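Local coordinates for protein succinate dehydrogenase subunit A (Mycolicibacterium smegmatis MC2 51, PDB 6LUM) that probably oxidises succinate to fumarate as the flavoprotein subunit of a succinate dehydrogenase complex, carrying FAD as its redox cofactor, at residues D[450-462]-D[507-521]. Numbering follows the deposited sequence.
Sequences RVADIRGALQQSM and EAIELGFLLELAEVT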
ATOM      1  N   ARG D 450     -58.045  -3.540 -11.695  1.00 28.09           N
ATOM      2  CA  ARG D 450     -56.755  -3.286 -12.312  1.00 28.09           C
ATOM      3  C   ARG D 450     -56.032  -2.185 -11.554  1.00 28.09           C
ATOM      4  O   ARG D 450     -56.587  -1.102 -11.344  1.00 28.09           O
ATOM      5  CB  ARG D 450     -56.914  -2.902 -13.780  1.00 28.09           C
ATOM      6  CG  ARG D 450     -55.695  -3.220 -14.617  1.00 28.09           C
ATOM      7  CD  ARG D 450     -55.774  -2.580 -15.979  1.00 28.09           C
ATOM      8  NE  ARG D 450     -56.541  -3.391 -16.914  1.00 28.09           N
ATOM      9  CZ  ARG D 450     -57.610  -2.958 -17.565  1.00 28.09           C
ATOM     10  NH1 ARG D 450     -58.248  -3.760 -18.399  1.00 28.09           N
ATOM     11  NH2 ARG D 450     -58.042  -1.722 -17.383  1.00 28.09           N
ATOM     12  N   VAL D 451     -54.793  -2.468 -11.149  1.00 19.60           N
ATOM     13  CA  VAL D 451     -54.017  -1.497 -10.389  1.00 19.60           C
ATOM     14  C   VAL D 451     -53.845  -0.214 -11.181  1.00 19.60           C
ATOM     15  O   VAL D 451     -53.932   0.887 -10.630  1.00 19.60           O
ATOM     16  CB  VAL D 451     -52.660  -2.095  -9.995  1.00 19.60           C
ATOM     17  CG1 VAL D 451     -51.752  -1.022  -9.476  1.00 19.60           C
ATOM     18  CG2 VAL D 451     -52.852  -3.160  -8.964  1.00 19.60           C
ATOM     19  N   ALA D 452     -53.595  -0.329 -12.483  1.00 20.02           N
ATOM     20  CA  ALA D 452     -53.433   0.862 -13.305  1.00 20.02           C
ATOM     21  C   ALA D 452     -54.707   1.686 -13.335  1.00 20.02           C
ATOM     22  O   ALA D 452     -54.654   2.917 -13.322  1.00 20.02           O
ATOM     23  CB  ALA D 452     -53.015   0.470 -14.714  1.00 20.02           C
ATOM     24  N   ASP D 453     -55.866   1.029 -13.341  1.00 26.92           N
ATOM     25  CA  ASP D 453     -57.127   1.764 -13.355  1.00 26.92           C
ATOM     26  C   ASP D 453     -57.378   2.462 -12.027  1.00 26.92           C
ATOM     27  O   ASP D 453     -57.793   3.626 -12.001  1.00 26.92           O
ATOM     28  CB  ASP D 453     -58.282   0.825 -13.684  1.00 26.92           C
ATOM     29  CG  ASP D 453     -58.569   0.757 -15.168  1.00 26.92           C
ATOM     30  OD1 ASP D 453     -57.695   1.159 -15.962  1.00 26.92           O
ATOM     31  OD2 ASP D 453     -59.670   0.306 -15.541  1.00 26.92           O
ATOM     32  N   ILE D 454     -57.127   1.773 -10.915  1.00 22.08           N
ATOM     33  CA  ILE D 454     -57.307   2.396  -9.607  1.00 22.08           C
ATOM     34  C   ILE D 454     -56.376   3.587  -9.451  1.00 22.08           C
ATOM     35  O   ILE D 454     -56.784   4.657  -8.982  1.00 22.08           O
ATOM     36  CB  ILE D 454     -57.086   1.368  -8.488  1.00 22.08           C
ATOM     37  CG1 ILE D 454     -58.211   0.351  -8.480  1.00 22.08           C
ATOM     38  CG2 ILE D 454     -57.015   2.053  -7.155  1.00 22.08           C
ATOM     39  CD1 ILE D 454     -57.954  -0.765  -7.549  1.00 22.08           C
ATOM     40  N   ARG D 455     -55.115   3.430  -9.848  1.00 14.22           N
ATOM     41  CA  ARG D 455     -54.158   4.514  -9.690  1.00 14.22           C
ATOM     42  C   ARG D 455     -54.484   5.683 -10.604  1.00 14.22           C
ATOM     43  O   ARG D 455     -54.384   6.842 -10.190  1.00 14.22           O
ATOM     44  CB  ARG D 455     -52.751   4.003  -9.950  1.00 14.22           C
ATOM     45  CG  ARG D 455     -51.748   5.086 -10.099  1.00 14.22           C
ATOM     46  CD  ARG D 455     -50.356   4.596  -9.819  1.00 14.22           C
ATOM     47  NE  ARG D 455     -50.068   3.299 -10.418  1.00 14.22           N
ATOM     48  CZ  ARG D 455     -49.956   3.079 -11.722  1.00 14.22           C
ATOM     49  NH1 ARG D 455     -50.125   4.066 -12.584  1.00 14.22           N
ATOM     50  NH2 ARG D 455     -49.685   1.864 -12.165  1.00 14.22           N
ATOM     51  N   GLY D 456     -54.881   5.414 -11.845  1.00 14.38           N
ATOM     52  CA  GLY D 456     -55.278   6.495 -12.724  1.00 14.38           C
ATOM     53  C   GLY D 456     -56.491   7.240 -12.214  1.00 14.38           C
ATOM     54  O   GLY D 456     -56.571   8.463 -12.332  1.00 14.38           O
ATOM     55  N   ALA D 457     -57.447   6.520 -11.628  1.00 16.86           N
ATOM     56  CA  ALA D 457     -58.607   7.186 -11.050  1.00 16.86           C
ATOM     57  C   ALA D 457     -58.210   8.058  -9.870  1.00 16.86           C
ATOM     58  O   ALA D 457     -58.680   9.194  -9.746  1.00 16.86           O
ATOM     59  CB  ALA D 457     -59.645   6.155 -10.627  1.00 16.86           C
ATOM     60  N   LEU D 458     -57.340   7.547  -8.997  1.00 13.88           N
ATOM     61  CA  LEU D 458     -56.862   8.347  -7.874  1.00 13.88           C
ATOM     62  C   LEU D 458     -56.195   9.623  -8.355  1.00 13.88           C
ATOM     63  O   LEU D 458     -56.500  10.715  -7.869  1.00 13.88           O
ATOM     64  CB  LEU D 458     -55.882   7.544  -7.023  1.00 13.88           C
ATOM     65  CG  LEU D 458     -55.056   8.380  -6.045  1.00 13.88           C
ATOM     66  CD1 LEU D 458     -55.851   8.703  -4.812  1.00 13.88           C
ATOM     67  CD2 LEU D 458     -53.774   7.687  -5.679  1.00 13.88           C
ATOM     68  N   GLN D 459     -55.265   9.501  -9.298  1.00 13.70           N
ATOM     69  CA  GLN D 459     -54.496  10.659  -9.729  1.00 13.70           C
ATOM     70  C   GLN D 459     -55.370  11.673 -10.446  1.00 13.70           C
ATOM     71  O   GLN D 459     -55.223  12.882 -10.243  1.00 13.70           O
ATOM     72  CB  GLN D 459     -53.345  10.204 -10.613  1.00 13.70           C
ATOM     73  CG  GLN D 459     -52.385   9.304  -9.897  1.00 13.70           C
ATOM     74  CD  GLN D 459     -51.227   8.906 -10.752  1.00 13.70           C
ATOM     75  OE1 GLN D 459     -50.177   8.533 -10.254  1.00 13.70           O
ATOM     76  NE2 GLN D 459     -51.411   8.976 -12.054  1.00 13.70           N
ATOM     77  N   GLN D 460     -56.300  11.208 -11.274  1.00 18.88           N
ATOM     78  CA  GLN D 460     -57.221  12.129 -11.922  1.00 18.88           C
ATOM     79  C   GLN D 460     -58.073  12.863 -10.898  1.00 18.88           C
ATOM     80  O   GLN D 460     -58.254  14.081 -10.983  1.00 18.88           O
ATOM     81  CB  GLN D 460     -58.100  11.369 -12.908  1.00 18.88           C
ATOM     82  CG  GLN D 460     -59.184  12.207 -13.522  1.00 18.88           C
ATOM     83  CD  GLN D 460     -58.632  13.384 -14.279  1.00 18.88           C
ATOM     84  OE1 GLN D 460     -58.137  13.240 -15.391  1.00 18.88           O
ATOM     85  NE2 GLN D 460     -58.709  14.559 -13.680  1.00 18.88           N
ATOM     86  N   SER D 461     -58.602  12.138  -9.912  1.00 19.48           N
ATOM     87  CA  SER D 461     -59.453  12.763  -8.908  1.00 19.48           C
ATOM     88  C   SER D 461     -58.688  13.792  -8.094  1.00 19.48           C
ATOM     89  O   SER D 461     -59.195  14.888  -7.828  1.00 19.48           O
ATOM     90  CB  SER D 461     -60.042  11.690  -8.000  1.00 19.48           C
ATOM     91  OG  SER D 461     -60.575  12.250  -6.824  1.00 19.48           O
ATOM     92  N   MET D 462     -57.464  13.460  -7.688  1.00 17.06           N
ATOM     93  CA  MET D 462     -56.671  14.402  -6.910  1.00 17.06           C
ATOM     94  C   MET D 462     -56.340  15.638  -7.723  1.00 17.06           C
ATOM     95  O   MET D 462     -56.546  16.757  -7.256  1.00 17.06           O
ATOM     96  CB  MET D 462     -55.397  13.735  -6.409  1.00 17.06           C
ATOM     97  CG  MET D 462     -55.605  12.837  -5.216  1.00 17.06           C
ATOM     98  SD  MET D 462     -55.845  13.745  -3.689  1.00 17.06           S
ATOM     99  CE  MET D 462     -54.161  14.167  -3.288  1.00 17.06           C
ATOM    100  N   GLU D 507     -45.708  -2.546  -7.536  1.00 23.81           N
ATOM    101  CA  GLU D 507     -46.581  -1.459  -7.964  1.00 23.81           C
ATOM    102  C   GLU D 507     -47.874  -1.441  -7.160  1.00 23.81           C
ATOM    103  O   GLU D 507     -48.354  -0.370  -6.771  1.00 23.81           O
ATOM    104  CB  GLU D 507     -46.879  -1.579  -9.448  1.00 23.81           C
ATOM    105  CG  GLU D 507     -45.766  -1.069 -10.329  1.00 23.81           C
ATOM    106  CD  GLU D 507     -46.182  -0.964 -11.778  1.00 23.81           C
ATOM    107  OE1 GLU D 507     -47.347  -1.299 -12.081  1.00 23.81           O
ATOM    108  OE2 GLU D 507     -45.345  -0.554 -12.612  1.00 23.81           O
ATOM    109  N   ALA D 508     -48.445  -2.613  -6.886  1.00 19.44           N
ATOM    110  CA  ALA D 508     -49.630  -2.654  -6.031  1.00 19.44           C
ATOM    111  C   ALA D 508     -49.313  -2.166  -4.620  1.00 19.44           C
ATOM    112  O   ALA D 508     -50.072  -1.379  -4.023  1.00 19.44           O
ATOM    113  CB  ALA D 508     -50.184  -4.071  -5.992  1.00 19.44           C
ATOM    114  N   ILE D 509     -48.185  -2.615  -4.078  1.00 18.12           N
ATOM    115  CA  ILE D 509     -47.796  -2.209  -2.733  1.00 18.12           C
ATOM    116  C   ILE D 509     -47.630  -0.695  -2.651  1.00 18.12           C
ATOM    117  O   ILE D 509     -48.048  -0.069  -1.674  1.00 18.12           O
ATOM    118  CB  ILE D 509     -46.520  -2.949  -2.308  1.00 18.12           C
ATOM    119  CG1 ILE D 509     -46.841  -4.397  -1.966  1.00 18.12           C
ATOM    120  CG2 ILE D 509     -45.903  -2.284  -1.128  1.00 18.12           C
ATOM    121  CD1 ILE D 509     -45.661  -5.166  -1.477  1.00 18.12           C
ATOM    122  N   GLU D 510     -47.044  -0.079  -3.682  1.00 17.73           N
ATOM    123  CA  GLU D 510     -46.876   1.373  -3.677  1.00 17.73           C
ATOM    124  C   GLU D 510     -48.199   2.103  -3.850  1.00 17.73           C
ATOM    125  O   GLU D 510     -48.366   3.212  -3.334  1.00 17.73           O
ATOM    126  CB  GLU D 510     -45.910   1.813  -4.769  1.00 17.73           C
ATOM    127  CG  GLU D 510     -44.598   1.063  -4.822  1.00 17.73           C
ATOM    128  CD  GLU D 510     -43.624   1.465  -3.745  1.00 17.73           C
ATOM    129  OE1 GLU D 510     -43.261   0.609  -2.914  1.00 17.73           O
ATOM    130  OE2 GLU D 510     -43.199   2.636  -3.742  1.00 17.73           O
ATOM    131  N   LEU D 511     -49.138   1.523  -4.592  1.00 14.23           N
ATOM    132  CA  LEU D 511     -50.461   2.126  -4.664  1.00 14.23           C
ATOM    133  C   LEU D 511     -51.109   2.204  -3.289  1.00 14.23           C
ATOM    134  O   LEU D 511     -51.860   3.144  -3.002  1.00 14.23           O
ATOM    135  CB  LEU D 511     -51.338   1.341  -5.630  1.00 14.23           C
ATOM    136  CG  LEU D 511     -52.789   1.769  -5.729  1.00 14.23           C
ATOM    137  CD1 LEU D 511     -52.866   3.210  -6.127  1.00 14.23           C
ATOM    138  CD2 LEU D 511     -53.507   0.905  -6.716  1.00 14.23           C
ATOM    139  N   GLY D 512     -50.832   1.230  -2.425  1.00 15.34           N
ATOM    140  CA  GLY D 512     -51.330   1.329  -1.055  1.00 15.34           C
ATOM    141  C   GLY D 512     -50.880   2.601  -0.354  1.00 15.34           C
ATOM    142  O   GLY D 512     -51.692   3.340   0.227  1.00 15.34           O
ATOM    143  N   PHE D 513     -49.575   2.874  -0.396  1.00 16.70           N
ATOM    144  CA  PHE D 513     -49.032   4.099   0.182  1.00 16.70           C
ATOM    145  C   PHE D 513     -49.644   5.336  -0.454  1.00 16.70           C
ATOM    146  O   PHE D 513     -49.938   6.318   0.238  1.00 16.70           O
ATOM    147  CB  PHE D 513     -47.521   4.135   0.005  1.00 16.70           C
ATOM    148  CG  PHE D 513     -46.798   3.064   0.746  1.00 16.70           C
ATOM    149  CD1 PHE D 513     -46.998   2.882   2.093  1.00 16.70           C
ATOM    150  CD2 PHE D 513     -45.904   2.243   0.098  1.00 16.70           C
ATOM    151  CE1 PHE D 513     -46.323   1.902   2.774  1.00 16.70           C
ATOM    152  CE2 PHE D 513     -45.232   1.264   0.778  1.00 16.70           C
ATOM    153  CZ  PHE D 513     -45.442   1.092   2.115  1.00 16.70           C
ATOM    154  N   LEU D 514     -49.802   5.328  -1.778  1.00 11.77           N
ATOM    155  CA  LEU D 514     -50.398   6.479  -2.445  1.00 11.77           C
ATOM    156  C   LEU D 514     -51.785   6.768  -1.902  1.00 11.77           C
ATOM    157  O   LEU D 514     -52.144   7.928  -1.689  1.00 11.77           O
ATOM    158  CB  LEU D 514     -50.462   6.253  -3.950  1.00 11.77           C
ATOM    159  CG  LEU D 514     -49.163   6.362  -4.733  1.00 11.77           C
ATOM    160  CD1 LEU D 514     -49.445   6.368  -6.207  1.00 11.77           C
ATOM    161  CD2 LEU D 514     -48.451   7.610  -4.329  1.00 11.77           C
ATOM    162  N   LEU D 515     -52.580   5.728  -1.659  1.00 13.77           N
ATOM    163  CA  LEU D 515     -53.933   5.955  -1.156  1.00 13.77           C
ATOM    164  C   LEU D 515     -53.918   6.525   0.257  1.00 13.77           C
ATOM    165  O   LEU D 515     -54.672   7.462   0.567  1.00 13.77           O
ATOM    166  CB  LEU D 515     -54.736   4.662  -1.200  1.00 13.77           C
ATOM    167  CG  LEU D 515     -55.197   4.190  -2.571  1.00 13.77           C
ATOM    168  CD1 LEU D 515     -55.568   2.750  -2.481  1.00 13.77           C
ATOM    169  CD2 LEU D 515     -56.367   5.000  -3.045  1.00 13.77           C
ATOM    170  N   GLU D 516     -53.057   5.984   1.127  1.00 20.22           N
ATOM    171  CA  GLU D 516     -52.964   6.532   2.482  1.00 20.22           C
ATOM    172  C   GLU D 516     -52.588   8.007   2.469  1.00 20.22           C
ATOM    173  O   GLU D 516     -53.244   8.838   3.114  1.00 20.22           O
ATOM    174  CB  GLU D 516     -51.952   5.763   3.315  1.00 20.22           C
ATOM    175  CG  GLU D 516     -52.400   4.412   3.740  1.00 20.22           C
ATOM    176  CD  GLU D 516     -51.414   3.784   4.681  1.00 20.22           C
ATOM    177  OE1 GLU D 516     -50.346   4.393   4.897  1.00 20.22           O
ATOM    178  OE2 GLU D 516     -51.703   2.690   5.205  1.00 20.22           O
ATOM    179  N   LEU D 517     -51.517   8.345   1.755  1.00 15.12           N
ATOM    180  CA  LEU D 517     -51.056   9.727   1.735  1.00 15.12           C
ATOM    181  C   LEU D 517     -52.075  10.650   1.092  1.00 15.12           C
ATOM    182  O   LEU D 517     -52.205  11.808   1.501  1.00 15.12           O
ATOM    183  CB  LEU D 517     -49.724   9.822   1.010  1.00 15.12           C
ATOM    184  CG  LEU D 517     -48.640   8.963   1.637  1.00 15.12           C
ATOM    185  CD1 LEU D 517     -47.344   9.138   0.902  1.00 15.12           C
ATOM    186  CD2 LEU D 517     -48.483   9.327   3.085  1.00 15.12           C
ATOM    187  N   ALA D 518     -52.815  10.165   0.100  1.00 14.49           N
ATOM    188  CA  ALA D 518     -53.849  10.994  -0.492  1.00 14.49           C
ATOM    189  C   ALA D 518     -54.914  11.350   0.529  1.00 14.49           C
ATOM    190  O   ALA D 518     -55.350  12.505   0.604  1.00 14.49           O
ATOM    191  CB  ALA D 518     -54.463  10.278  -1.683  1.00 14.49           C
ATOM    192  N   GLU D 519     -55.346  10.380   1.333  1.00 20.99           N
ATOM    193  CA  GLU D 519     -56.368  10.715   2.320  1.00 20.99           C
ATOM    194  C   GLU D 519     -55.827  11.655   3.385  1.00 20.99           C
ATOM    195  O   GLU D 519     -56.548  12.543   3.849  1.00 20.99           O
ATOM    196  CB  GLU D 519     -56.942   9.467   2.970  1.00 20.99           C
ATOM    197  CG  GLU D 519     -58.351   9.693   3.470  1.00 20.99           C
ATOM    198  CD  GLU D 519     -58.848   8.584   4.372  1.00 20.99           C
ATOM    199  OE1 GLU D 519     -59.529   8.889   5.373  1.00 20.99           O
ATOM    200  OE2 GLU D 519     -58.563   7.405   4.082  1.00 20.99           O
ATOM    201  N   VAL D 520     -54.568  11.476   3.792  1.00 16.42           N
ATOM    202  CA  VAL D 520     -53.968  12.403   4.757  1.00 16.42           C
ATOM    203  C   VAL D 520     -53.992  13.824   4.217  1.00 16.42           C
ATOM    204  O   VAL D 520     -54.394  14.767   4.910  1.00 16.42           O
ATOM    205  CB  VAL D 520     -52.534  11.982   5.100  1.00 16.42           C
ATOM    206  CG1 VAL D 520     -51.946  12.942   6.077  1.00 16.42           C
ATOM    207  CG2 VAL D 520     -52.529  10.617   5.659  1.00 16.42           C
ATOM    208  N   THR D 521     -53.542  13.998   2.974  1.00 15.93           N
ATOM    209  CA  THR D 521     -53.527  15.322   2.366  1.00 15.93           C
ATOM    210  C   THR D 521     -54.920  15.921   2.323  1.00 15.93           C
ATOM    211  O   THR D 521     -55.111  17.095   2.650  1.00 15.93           O
ATOM    212  CB  THR D 521     -52.944  15.246   0.961  1.00 15.93           C
ATOM    213  OG1 THR D 521     -51.571  14.865   1.036  1.00 15.93           O
ATOM    214  CG2 THR D 521     -53.048  16.581   0.284  1.00 15.93           C
TER
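The guanidinium of R455 and the carboxylate of E507 stand almost perpendicular, their planes 84° apart, and R455 NH2 meets E507 OE1 at 3.9 Å in a long salt bridge, with OE1 lying oblique to the guanidinium. W65 of subunit B adds a cation-pi contact to R455, tying this charged end of the contact to the subunit interface. The aliphatic part of the arginine serves the apolar side: CD rests 4.1 Å from L514 CD1, and the bend at chi3 (43°) beyond it swings the guanidinium round toward E507.

Beyond the ion pair, two nearly parallel helices of the fumarate reductase flavoprotein C-terminal region, 451-465 and 503-527, illustrate how helices pack through aliphatic side chains, with segment axes 10.5 Å apart and crossing at 24°. L511 is the wedge. A trans first torsion carries its branch toward helix 451-465, where CD2 lies against I454 CG2 at 3.7 Å and V451 CG1 at 3.8 Å, while CD1 lies against R455 CB. The leucine lies athwart I454, whereas it and V451 run past one another head to tail. Replacing this leucine with alanine removes both methyls, and V451 CG1, I454 CG2 and R455 CB would probably face a gap where CD2 and CD1 had met them.

L458 does the reciprocal work from the other helix: CD1 sits 3.8 Å from A518 CB and also touches L515 CD2, whereas CD2 leans on L514 CB. L485 of helix 472-488 packs against L458 as well. Farther along, the terminal methyl of M462 approaches A518 CB at 4.2 Å.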